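Local atomic coordinates of rhamnosidase B (Bacillus sp., PDB entry 2OKX), a protein that hydrolyses terminal alpha-L-rhamnose residues from glycosides as a family 78 glycoside hydrolase, probably with inversion of the anomeric configuration. Residues A[625-630]-A[678-683]; A[671-676]-A[697-702]. All coordinates share one frame; numbering follows the deposited sequence.

Contact 1: residues A[625-630]-A[678-683]; sequences VIPNWT and GWNLLD
Ile626 lays its CD1 methyl over one face of the Trp679 indole, 3.7 Å from the centroid of the six-membered ring and 20° off its normal, a CH-pi contact; CG1 of Ile626 packs beside it, 3.5 Å from Trp679 CE3. The other branch of the isoleucine, CG2, lies on a face of the Trp629 indole, so Ile626 separates the two tryptophans. At the rim of Trp629, near the ring plane, CH2 meets Leu682 O at 3.8 Å. With CG1 beside the backbone N (chi1 -64°) and the chain then extended, CD1 reaches both the Trp679 face and Leu681 CD2. Were Trp679 an alanine, CD1 of Ile626 would probably lose the aromatic face it rests on, and a gap would be likely beside it. Two waters join the backbones: one accepts from Trp679 N (2.9 Å) and lies within hydrogen-bonding distance of Val625 O, the other accepts from Asn628 N (2.8 Å) and donates to Leu681 O. Ile626 is the N-cap of helix 627-644 in the six-hairpin glycosidase domain, the enzyme's helical barrel; residues 678-683 pass the start of that helix, with helix 696-715 alongside, helix 647-665 against Pro627 and helix 764-772 against Leu682.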
ATOM      1  N   VAL A 625      -7.033 -13.304   7.835  1.00 25.38           N
ATOM      2  CA  VAL A 625      -5.924 -14.129   8.287  1.00 24.25           C
ATOM      3  C   VAL A 625      -5.341 -14.995   7.183  1.00 24.25           C
ATOM      4  O   VAL A 625      -6.072 -15.595   6.393  1.00 24.83           O
ATOM      5  CB  VAL A 625      -6.348 -15.086   9.439  1.00 24.68           C
ATOM      6  CG1 VAL A 625      -5.226 -16.085   9.726  1.00 25.33           C
ATOM      7  CG2 VAL A 625      -6.674 -14.295  10.689  1.00 25.78           C
ATOM      8  N   ILE A 626      -4.015 -15.041   7.134  1.00 23.75           N
ATOM      9  CA  ILE A 626      -3.296 -15.884   6.193  1.00 24.39           C
ATOM     10  C   ILE A 626      -2.278 -16.601   7.078  1.00 25.29           C
ATOM     11  O   ILE A 626      -1.330 -15.987   7.574  1.00 25.15           O
ATOM     12  CB  ILE A 626      -2.556 -15.074   5.115  1.00 26.61           C
ATOM     13  CG1 ILE A 626      -3.564 -14.317   4.243  1.00 28.04           C
ATOM     14  CG2 ILE A 626      -1.728 -16.017   4.245  1.00 27.86           C
ATOM     15  CD1 ILE A 626      -2.925 -13.500   3.128  1.00 28.29           C
ATOM     16  N   PRO A 627      -2.482 -17.905   7.319  1.00 25.60           N
ATOM     17  CA  PRO A 627      -1.564 -18.681   8.161  1.00 26.26           C
ATOM     18  C   PRO A 627      -0.082 -18.409   7.891  1.00 24.59           C
ATOM     19  O   PRO A 627       0.667 -18.080   8.806  1.00 25.22           O
ATOM     20  CB  PRO A 627      -1.962 -20.122   7.864  1.00 24.72           C
ATOM     21  CG  PRO A 627      -3.453 -20.001   7.651  1.00 25.59           C
ATOM     22  CD  PRO A 627      -3.557 -18.762   6.782  1.00 25.26           C
ATOM     23  N   ASN A 628       0.338 -18.546   6.638  1.00 24.39           N
ATOM     24  CA  ASN A 628       1.737 -18.319   6.285  1.00 25.41           C
ATOM     25  C   ASN A 628       2.244 -16.929   6.677  1.00 25.81           C
ATOM     26  O   ASN A 628       3.401 -16.779   7.066  1.00 27.10           O
ATOM     27  CB  ASN A 628       1.946 -18.555   4.787  1.00 24.51           C
ATOM     28  CG  ASN A 628       1.944 -20.031   4.421  1.00 24.71           C
ATOM     29  OD1 ASN A 628       1.713 -20.402   3.264  1.00 24.78           O
ATOM     30  ND2 ASN A 628       2.216 -20.882   5.407  1.00 22.26           N
ATOM     31  N   TRP A 629       1.392 -15.909   6.580  1.00 24.14           N
ATOM     32  CA  TRP A 629       1.826 -14.568   6.951  1.00 22.78           C
ATOM     33  C   TRP A 629       2.172 -14.532   8.434  1.00 23.49           C
ATOM     34  O   TRP A 629       3.170 -13.929   8.832  1.00 21.32           O
ATOM     35  CB  TRP A 629       0.744 -13.522   6.651  1.00 22.33           C
ATOM     36  CG  TRP A 629       0.724 -12.994   5.220  1.00 22.50           C
ATOM     37  CD1 TRP A 629       0.306 -11.754   4.818  1.00 21.10           C
ATOM     38  CD2 TRP A 629       1.068 -13.707   4.020  1.00 22.66           C
ATOM     39  NE1 TRP A 629       0.363 -11.652   3.451  1.00 21.51           N
ATOM     40  CE2 TRP A 629       0.825 -12.834   2.935  1.00 22.59           C
ATOM     41  CE3 TRP A 629       1.554 -14.996   3.755  1.00 23.99           C
ATOM     42  CZ2 TRP A 629       1.049 -13.209   1.606  1.00 22.53           C
ATOM     43  CZ3 TRP A 629       1.778 -15.369   2.431  1.00 22.25           C
ATOM     44  CH2 TRP A 629       1.524 -14.476   1.373  1.00 24.01           C
ATOM     45  N   THR A 630       1.352 -15.176   9.257  1.00 23.97           N
ATOM     46  CA  THR A 630       1.630 -15.190  10.684  1.00 23.77           C
ATOM     47  C   THR A 630       2.891 -16.014  10.939  1.00 23.80           C
ATOM     48  O   THR A 630       3.700 -15.674  11.804  1.00 23.78           O
ATOM     49  CB  THR A 630       0.438 -15.751  11.481  1.00 25.52           C
ATOM     50  OG1 THR A 630      -0.676 -14.857  11.347  1.00 25.63           O
ATOM     51  CG2 THR A 630       0.791 -15.879  12.959  1.00 23.51           C
ATOM     52  N   GLY A 678     -10.175 -21.116   5.477  1.00 37.05           N
ATOM     53  CA  GLY A 678      -9.755 -19.729   5.396  1.00 35.86           C
ATOM     54  C   GLY A 678      -8.898 -19.438   4.182  1.00 34.66           C
ATOM     55  O   GLY A 678      -8.830 -20.241   3.256  1.00 35.77           O
ATOM     56  N   TRP A 679      -8.239 -18.284   4.186  1.00 33.37           N
ATOM     57  CA  TRP A 679      -7.389 -17.880   3.071  1.00 32.17           C
ATOM     58  C   TRP A 679      -6.034 -18.567   3.238  1.00 32.31           C
ATOM     59  O   TRP A 679      -5.145 -18.050   3.910  1.00 32.81           O
ATOM     60  CB  TRP A 679      -7.239 -16.356   3.082  1.00 29.90           C
ATOM     61  CG  TRP A 679      -6.740 -15.755   1.803  1.00 27.90           C
ATOM     62  CD1 TRP A 679      -6.553 -16.389   0.606  1.00 26.93           C
ATOM     63  CD2 TRP A 679      -6.382 -14.384   1.592  1.00 27.23           C
ATOM     64  NE1 TRP A 679      -6.099 -15.497  -0.336  1.00 27.46           N
ATOM     65  CE2 TRP A 679      -5.984 -14.259   0.244  1.00 27.65           C
ATOM     66  CE3 TRP A 679      -6.359 -13.249   2.414  1.00 28.07           C
ATOM     67  CZ2 TRP A 679      -5.564 -13.041  -0.304  1.00 27.57           C
ATOM     68  CZ3 TRP A 679      -5.940 -12.035   1.868  1.00 26.65           C
ATOM     69  CH2 TRP A 679      -5.549 -11.944   0.523  1.00 27.15           C
ATOM     70  N   ASN A 680      -5.895 -19.738   2.623  1.00 32.19           N
ATOM     71  CA  ASN A 680      -4.672 -20.541   2.708  1.00 32.55           C
ATOM     72  C   ASN A 680      -3.731 -20.213   1.556  1.00 31.98           C
ATOM     73  O   ASN A 680      -3.389 -21.080   0.751  1.00 32.76           O
ATOM     74  CB  ASN A 680      -5.046 -22.024   2.666  1.00 32.79           C
ATOM     75  CG  ASN A 680      -6.121 -22.377   3.677  1.00 32.99           C
ATOM     76  OD1 ASN A 680      -7.022 -23.172   3.394  1.00 34.52           O
ATOM     77  ND2 ASN A 680      -6.029 -21.792   4.865  1.00 29.79           N
ATOM     78  N   LEU A 681      -3.299 -18.959   1.507  1.00 30.38           N
ATOM     79  CA  LEU A 681      -2.439 -18.468   0.440  1.00 28.90           C
ATOM     80  C   LEU A 681      -0.935 -18.579   0.646  1.00 28.11           C
ATOM     81  O   LEU A 681      -0.441 -18.643   1.771  1.00 26.90           O
ATOM     82  CB  LEU A 681      -2.771 -16.996   0.168  1.00 29.20           C
ATOM     83  CG  LEU A 681      -1.939 -16.274  -0.896  1.00 28.70           C
ATOM     84  CD1 LEU A 681      -2.386 -16.743  -2.270  1.00 29.24           C
ATOM     85  CD2 LEU A 681      -2.103 -14.763  -0.765  1.00 28.38           C
ATOM     86  N   LEU A 682      -0.222 -18.587  -0.476  1.00 28.25           N
ATOM     87  CA  LEU A 682       1.232 -18.604  -0.492  1.00 27.40           C
ATOM     88  C   LEU A 682       1.727 -17.772  -1.675  1.00 26.89           C
ATOM     89  O   LEU A 682       2.409 -16.772  -1.484  1.00 27.38           O
ATOM     90  CB  LEU A 682       1.799 -20.023  -0.606  1.00 27.13           C
ATOM     91  CG  LEU A 682       3.332 -20.014  -0.749  1.00 27.68           C
ATOM     92  CD1 LEU A 682       3.954 -19.257   0.423  1.00 27.77           C
ATOM     93  CD2 LEU A 682       3.872 -21.433  -0.812  1.00 30.65           C
ATOM     94  N   ASP A 683       1.362 -18.172  -2.893  1.00 26.21           N
ATOM     95  CA  ASP A 683       1.815 -17.471  -4.095  1.00 27.05           C
ATOM     96  C   ASP A 683       0.689 -17.160  -5.086  1.00 27.83           C
ATOM     97  O   ASP A 683      -0.378 -17.775  -5.043  1.00 29.36           O
ATOM     98  CB  ASP A 683       2.881 -18.322  -4.798  1.00 24.98           C
ATOM     99  CG  ASP A 683       3.650 -17.551  -5.851  1.00 25.93           C
ATOM    100  OD1 ASP A 683       4.308 -18.199  -6.697  1.00 24.04           O
ATOM    101  OD2 ASP A 683       3.611 -16.302  -5.826  1.00 24.96           O
TER
HETATM  102  O   HOH W   1      -8.378 -16.792   6.643  1.00 25.58           O
HETATM  103  O   HOH W   2      -1.137 -19.519   4.440  1.00 22.91           O

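Contact 2: residues A[671-676]-A[697-702]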
ATOM      1  N   SER A 671      -6.432 -36.414  11.305  1.00 48.59           N
ATOM      2  CA  SER A 671      -5.409 -36.756  10.326  1.00 46.56           C
ATOM      3  C   SER A 671      -4.022 -36.373  10.834  1.00 44.77           C
ATOM      4  O   SER A 671      -3.014 -36.885  10.352  1.00 44.12           O
ATOM      5  CB  SER A 671      -5.680 -36.029   9.010  1.00 47.34           C
ATOM      6  OG  SER A 671      -5.566 -34.626   9.184  1.00 47.98           O
ATOM      7  N   GLY A 672      -3.981 -35.472  11.811  1.00 43.68           N
ATOM      8  CA  GLY A 672      -2.713 -35.021  12.354  1.00 42.11           C
ATOM      9  C   GLY A 672      -2.111 -33.943  11.470  1.00 40.83           C
ATOM     10  O   GLY A 672      -0.912 -33.670  11.529  1.00 39.20           O
ATOM     11  N   LEU A 673      -2.955 -33.333  10.643  1.00 39.23           N
ATOM     12  CA  LEU A 673      -2.528 -32.280   9.729  1.00 38.55           C
ATOM     13  C   LEU A 673      -3.324 -31.003   9.962  1.00 39.20           C
ATOM     14  O   LEU A 673      -4.446 -31.038  10.475  1.00 38.31           O
ATOM     15  CB  LEU A 673      -2.715 -32.731   8.276  1.00 37.20           C
ATOM     16  CG  LEU A 673      -1.922 -33.961   7.822  1.00 39.34           C
ATOM     17  CD1 LEU A 673      -2.403 -34.411   6.453  1.00 39.23           C
ATOM     18  CD2 LEU A 673      -0.435 -33.631   7.792  1.00 39.96           C
ATOM     19  N   LEU A 674      -2.738 -29.872   9.582  1.00 38.19           N
ATOM     20  CA  LEU A 674      -3.404 -28.586   9.741  1.00 37.15           C
ATOM     21  C   LEU A 674      -4.568 -28.507   8.760  1.00 37.40           C
ATOM     22  O   LEU A 674      -4.368 -28.544   7.545  1.00 37.31           O
ATOM     23  CB  LEU A 674      -2.421 -27.441   9.473  1.00 35.89           C
ATOM     24  CG  LEU A 674      -2.982 -26.026   9.636  1.00 34.41           C
ATOM     25  CD1 LEU A 674      -3.411 -25.813  11.076  1.00 31.57           C
ATOM     26  CD2 LEU A 674      -1.925 -24.999   9.231  1.00 33.73           C
ATOM     27  N   ASN A 675      -5.783 -28.410   9.289  1.00 38.36           N
ATOM     28  CA  ASN A 675      -6.972 -28.324   8.449  1.00 39.23           C
ATOM     29  C   ASN A 675      -7.696 -27.030   8.795  1.00 38.49           C
ATOM     30  O   ASN A 675      -8.134 -26.847   9.930  1.00 36.26           O
ATOM     31  CB  ASN A 675      -7.897 -29.515   8.711  1.00 41.17           C
ATOM     32  CG  ASN A 675      -8.933 -29.695   7.619  1.00 42.84           C
ATOM     33  OD1 ASN A 675      -9.451 -28.720   7.076  1.00 43.52           O
ATOM     34  ND2 ASN A 675      -9.247 -30.947   7.298  1.00 42.78           N
ATOM     35  N   MET A 676      -7.831 -26.135   7.822  1.00 39.17           N
ATOM     36  CA  MET A 676      -8.487 -24.860   8.089  1.00 39.89           C
ATOM     37  C   MET A 676      -9.393 -24.340   6.987  1.00 39.32           C
ATOM     38  O   MET A 676      -9.170 -24.588   5.805  1.00 39.45           O
ATOM     39  CB  MET A 676      -7.439 -23.789   8.390  1.00 41.57           C
ATOM     40  CG  MET A 676      -6.600 -24.055   9.614  1.00 41.98           C
ATOM     41  SD  MET A 676      -5.369 -22.775   9.817  1.00 46.64           S
ATOM     42  CE  MET A 676      -6.289 -21.569  10.751  1.00 44.32           C
ATOM     43  N   HIS A 697       1.664 -26.463   1.650  1.00 29.75           N
ATOM     44  CA  HIS A 697       2.636 -25.420   1.975  1.00 28.51           C
ATOM     45  C   HIS A 697       2.524 -24.823   3.381  1.00 28.49           C
ATOM     46  O   HIS A 697       3.543 -24.657   4.052  1.00 28.38           O
ATOM     47  CB  HIS A 697       2.654 -24.311   0.903  1.00 28.25           C
ATOM     48  CG  HIS A 697       1.359 -23.576   0.738  1.00 27.42           C
ATOM     49  ND1 HIS A 697       0.745 -22.901   1.771  1.00 27.77           N
ATOM     50  CD2 HIS A 697       0.596 -23.358  -0.358  1.00 27.30           C
ATOM     51  CE1 HIS A 697      -0.340 -22.299   1.317  1.00 27.20           C
ATOM     52  NE2 HIS A 697      -0.453 -22.561   0.028  1.00 27.52           N
ATOM     53  N   GLN A 698       1.318 -24.516   3.852  1.00 27.89           N
ATOM     54  CA  GLN A 698       1.206 -23.954   5.198  1.00 28.20           C
ATOM     55  C   GLN A 698       1.411 -25.004   6.287  1.00 28.74           C
ATOM     56  O   GLN A 698       1.732 -24.676   7.427  1.00 27.72           O
ATOM     57  CB  GLN A 698      -0.128 -23.221   5.397  1.00 29.33           C
ATOM     58  CG  GLN A 698      -1.379 -23.958   4.947  1.00 30.28           C
ATOM     59  CD  GLN A 698      -2.624 -23.100   5.125  1.00 32.43           C
ATOM     60  OE1 GLN A 698      -2.628 -21.920   4.775  1.00 33.39           O
ATOM     61  NE2 GLN A 698      -3.686 -23.689   5.663  1.00 31.90           N
ATOM     62  N   ASN A 699       1.230 -26.271   5.937  1.00 30.26           N
ATOM     63  CA  ASN A 699       1.455 -27.340   6.902  1.00 30.57           C
ATOM     64  C   ASN A 699       2.964 -27.406   7.132  1.00 29.57           C
ATOM     65  O   ASN A 699       3.432 -27.550   8.261  1.00 28.91           O
ATOM     66  CB  ASN A 699       0.938 -28.669   6.351  1.00 31.47           C
ATOM     67  CG  ASN A 699      -0.460 -28.993   6.839  1.00 33.21           C
ATOM     68  OD1 ASN A 699      -0.637 -29.542   7.929  1.00 33.23           O
ATOM     69  ND2 ASN A 699      -1.465 -28.637   6.043  1.00 28.98           N
ATOM     70  N   LEU A 700       3.715 -27.276   6.043  1.00 30.06           N
ATOM     71  CA  LEU A 700       5.172 -27.306   6.093  1.00 29.60           C
ATOM     72  C   LEU A 700       5.729 -26.112   6.869  1.00 30.30           C
ATOM     73  O   LEU A 700       6.635 -26.263   7.688  1.00 29.68           O
ATOM     74  CB  LEU A 700       5.738 -27.317   4.673  1.00 29.34           C
ATOM     75  CG  LEU A 700       5.420 -28.552   3.823  1.00 30.88           C
ATOM     76  CD1 LEU A 700       5.760 -28.280   2.369  1.00 28.52           C
ATOM     77  CD2 LEU A 700       6.201 -29.758   4.350  1.00 30.09           C
ATOM     78  N   PHE A 701       5.187 -24.922   6.613  1.00 29.21           N
ATOM     79  CA  PHE A 701       5.656 -23.731   7.307  1.00 29.21           C
ATOM     80  C   PHE A 701       5.303 -23.755   8.792  1.00 28.99           C
ATOM     81  O   PHE A 701       5.986 -23.137   9.606  1.00 29.23           O
ATOM     82  CB  PHE A 701       5.100 -22.466   6.639  1.00 29.64           C
ATOM     83  CG  PHE A 701       5.946 -21.961   5.497  1.00 30.79           C
ATOM     84  CD1 PHE A 701       5.367 -21.619   4.278  1.00 31.19           C
ATOM     85  CD2 PHE A 701       7.324 -21.815   5.646  1.00 31.21           C
ATOM     86  CE1 PHE A 701       6.142 -21.139   3.223  1.00 29.63           C
ATOM     87  CE2 PHE A 701       8.111 -21.334   4.596  1.00 33.17           C
ATOM     88  CZ  PHE A 701       7.517 -20.995   3.381  1.00 31.19           C
ATOM     89  N   LEU A 702       4.243 -24.468   9.155  1.00 28.79           N
ATOM     90  CA  LEU A 702       3.871 -24.553  10.565  1.00 28.79           C
ATOM     91  C   LEU A 702       4.958 -25.335  11.301  1.00 29.12           C
ATOM     92  O   LEU A 702       5.325 -25.004  12.429  1.00 28.04           O
ATOM     93  CB  LEU A 702       2.520 -25.253  10.734  1.00 30.44           C
ATOM     94  CG  LEU A 702       2.052 -25.478  12.180  1.00 30.29           C
ATOM     95  CD1 LEU A 702       2.157 -24.192  12.987  1.00 31.12           C
ATOM     96  CD2 LEU A 702       0.615 -25.980  12.170  1.00 29.50           C
TER
HETATM   97  O   HOH W   3      -4.563 -26.258   5.742  1.00 31.97           O
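Asn699 turns its amide to the backbone of Leu674 and binds it on both sides of the residue, a two-point grip by which helix 696-715 of the six-hairpin glycosidase domain, the helical barrel of this enzyme, holds the connection leading from helix 647-665. OD1 of Asn699 accepts from Leu674 N at 2.7 Å, with the donor in the carbonyl plane on a lone pair. ND2 of Asn699 gives the second bond, to Leu674 O at 3.3 Å, again in the plane of the acceptor carbonyl, although the acceptor sits 16° out of the asparagine's own amide plane. Both polar ends of the amide are thus used in a buried setting, and the paired bonds fix its rotation; ND2 also bonds to Val695 O.

Beside this polar pairing, the CB of Leu674 is directed toward the helix. CG lies opposite the backbone N (chi1 -179°), which carries the two methyls toward the next turn, where the Leu674 and Leu702 side chains meet at about a right angle and Leu674 CD2 comes 4.0 Å from Leu702 CD2. Gln698, extended beyond its CG, passes its amide near the same methyl, NE2 lying 4.2 Å from Leu674 CD2. Leu673 crosses Asn699 almost perpendicularly, its CB 3.8 Å from OD1. Helix 723-739 touches Leu673, Asn699 and Leu702, and strand 694-695 adds Ile694 against Leu673 and Asn699. Leu674 O gains a further partner in a water, which donates to it at 2.9 Å and accepts from Gln698 NE2 at 2.7 Å.

The two contacts lie in the same six-hairpin glycosidase domain, their centres about 11 Å apart. Their segments interleave along the chain: 625-630 comes first, then 671-676, 678-683 and 697-702. The connection between helix 647-665 and strand 694-695 supplies one segment to each contact, reaching helix 696-715 first and the start of helix 627-644 a few residues later. The contacts touch directly, for Asn628 packs on His697 and Gln698, and Asn680 on Gln698. Contact 1 is the nearer to the centre of the chain, about 18 Å against 29 Å. Together they tie one connection to two neighbouring helices of the barrel, and a glycerol at Trp629, probably from the crystallisation liquor, may mark a pocket beside contact 1.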